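Local coordinates for decapping nuclease RAI1 (Candida albicans, PDB 5BUD), which removes NAD caps and other 5'-end structures from RNA using divalent metal ions, and binds, stabilises and stimulates the exoribonuclease RAT1, at residues 352-356 / 357-361. Residues are numbered along the deposited sequence; the frame is centred on the assembly and turned at random.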
loop_
_atom_site.group_PDB
_atom_site.type_symbol
_atom_site.label_atom_id
_atom_site.label_comp_id
_atom_site.label_asym_id
_atom_site.label_seq_id
_atom_site.Cartn_x
_atom_site.Cartn_y
_atom_site.Cartn_z
ATOM N N LYS A 352 -15.201 6.069 9.261
ATOM C CA LYS A 352 -15.485 6.838 8.057
ATOM C C LYS A 352 -14.870 8.230 8.150
ATOM O O LYS A 352 -15.078 8.932 9.135
ATOM C CB LYS A 352 -17.010 6.941 7.860
ATOM C CG LYS A 352 -17.477 7.915 6.772
ATOM C CD LYS A 352 -18.998 7.994 6.723
ATOM C CE LYS A 352 -19.499 8.556 5.403
ATOM N NZ LYS A 352 -19.546 7.535 4.320
ATOM N N TYR A 353 -14.110 8.611 7.126
ATOM C CA TYR A 353 -13.768 10.010 6.905
ATOM C C TYR A 353 -14.697 10.540 5.816
ATOM O O TYR A 353 -14.715 10.003 4.699
ATOM C CB TYR A 353 -12.322 10.190 6.475
ATOM C CG TYR A 353 -12.052 11.586 6.037
ATOM C CD1 TYR A 353 -12.210 12.650 6.919
ATOM C CD2 TYR A 353 -11.666 11.862 4.739
ATOM C CE1 TYR A 353 -11.982 13.957 6.513
ATOM C CE2 TYR A 353 -11.436 13.161 4.327
ATOM C CZ TYR A 353 -11.594 14.206 5.221
ATOM O OH TYR A 353 -11.383 15.494 4.804
ATOM N N ASP A 354 -15.477 11.560 6.180
ATOM C CA ASP A 354 -16.488 12.196 5.317
ATOM C C ASP A 354 -15.972 13.599 4.965
ATOM O O ASP A 354 -15.966 14.481 5.835
ATOM C CB ASP A 354 -17.827 12.307 6.061
ATOM C CG ASP A 354 -18.968 12.851 5.179
ATOM O OD1 ASP A 354 -18.702 13.589 4.208
ATOM O OD2 ASP A 354 -20.143 12.520 5.453
ATOM N N PRO A 355 -15.505 13.801 3.713
ATOM C CA PRO A 355 -14.968 15.109 3.326
ATOM C C PRO A 355 -16.000 16.232 3.229
ATOM O O PRO A 355 -15.612 17.396 3.274
ATOM C CB PRO A 355 -14.391 14.883 1.924
ATOM C CG PRO A 355 -14.500 13.425 1.637
ATOM C CD PRO A 355 -15.464 12.829 2.611
ATOM N N VAL A 356 -17.279 15.922 3.029
ATOM C CA VAL A 356 -18.266 17.017 2.903
ATOM C C VAL A 356 -18.615 17.520 4.301
ATOM O O VAL A 356 -18.602 18.723 4.542
ATOM C CB VAL A 356 -19.516 16.672 2.039
ATOM C CG1 VAL A 356 -19.134 15.831 0.828
ATOM C CG2 VAL A 356 -20.604 15.985 2.846
ATOM N N ARG A 357 -18.858 16.604 5.236
ATOM C CA ARG A 357 -19.122 16.979 6.617
ATOM C C ARG A 357 -17.836 17.247 7.420
ATOM O O ARG A 357 -17.927 17.699 8.548
ATOM C CB ARG A 357 -19.945 15.901 7.335
ATOM C CG ARG A 357 -21.431 15.899 7.013
ATOM C CD ARG A 357 -22.151 14.750 7.714
ATOM N NE ARG A 357 -21.862 14.675 9.159
ATOM C CZ ARG A 357 -21.027 13.805 9.749
ATOM N NH1 ARG A 357 -20.358 12.890 9.050
ATOM N NH2 ARG A 357 -20.858 13.844 11.064
ATOM N N LYS A 358 -16.658 16.956 6.852
ATOM C CA LYS A 358 -15.360 17.162 7.538
ATOM C C LYS A 358 -15.321 16.460 8.890
ATOM O O LYS A 358 -15.039 17.078 9.921
ATOM C CB LYS A 358 -15.033 18.657 7.753
ATOM C CG LYS A 358 -15.552 19.645 6.727
ATOM C CD LYS A 358 -14.973 19.440 5.351
ATOM C CE LYS A 358 -15.297 20.606 4.412
ATOM N NZ LYS A 358 -14.686 21.897 4.846
ATOM N N SER A 359 -15.613 15.163 8.889
ATOM C CA SER A 359 -15.732 14.411 10.119
ATOM C C SER A 359 -15.027 13.065 9.997
ATOM O O SER A 359 -14.929 12.518 8.914
ATOM C CB SER A 359 -17.204 14.192 10.453
ATOM O OG SER A 359 -17.855 13.446 9.449
ATOM N N PHE A 360 -14.533 12.581 11.130
ATOM C CA PHE A 360 -13.819 11.326 11.248
ATOM C C PHE A 360 -14.501 10.572 12.381
ATOM O O PHE A 360 -14.369 10.954 13.533
ATOM C CB PHE A 360 -12.348 11.602 11.564
ATOM C CG PHE A 360 -11.454 10.426 11.322
ATOM C CD1 PHE A 360 -10.934 10.181 10.048
ATOM C CD2 PHE A 360 -11.133 9.551 12.355
ATOM C CE1 PHE A 360 -10.115 9.089 9.808
ATOM C CE2 PHE A 360 -10.321 8.452 12.115
ATOM C CZ PHE A 360 -9.804 8.230 10.844
ATOM N N THR A 361 -15.250 9.512 12.044
ATOM C CA THR A 361 -16.175 8.891 12.975
ATOM C C THR A 361 -16.183 7.361 12.992
ATOM O O THR A 361 -15.916 6.695 11.999
ATOM C CB THR A 361 -17.634 9.318 12.675
ATOM O OG1 THR A 361 -18.046 8.767 11.422
ATOM C CG2 THR A 361 -17.747 10.843 12.636
HETATM O O HOH W 1 -17.515 10.794 9.189
#
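Strands 352-354 and 359-361 run antiparallel (166°), with Lys352 facing Thr361 and Asp354 facing Ser359 as hydrogen-bonded pairs and Tyr353 facing Phe360 as the non-hydrogen-bonded pair between them. The bond from Asp354 N to Ser359 O (2.9 Å) is nearly straight, and its return, Ser359 N to Asp354 O, is 3.1 Å. At the turn, Asp354 OD1 accepts two backbone N-H groups from the same face of its carboxylate: Val356 N at 3.0 Å, nearly along the C-O axis, and Arg357 N at 3.2 Å, from well above the plane. With its CG anti to the backbone N (chi1 -175°), Asp354 directs OD1 to these N-H groups. Asp354 OD2 lies in plane at the edge of the Arg357 guanidinium, a long salt bridge of 3.6 Å to Arg357 NH1, with the two flat groups turned 67° apart. On the same face of the hairpin, a water joins Lys352 O, Ser359 OG and Thr361 OG1, while Lys352 NZ reaches away to a salt bridge with Asp122. On the other face Phe360 CD1 packs against Tyr353 CB at 3.8 Å, the side chains crossing at about a right angle. Trp328 meets the Phe360 ring edge-to-face, and Tyr353 OH is hydrogen-bonded to Leu117 O. Lys358, in the left-handed backbone region, and Ser359 together oppose Asp354, making a G1 beta bulge that, with the Asx turn at Asp354, closes this beta hairpin.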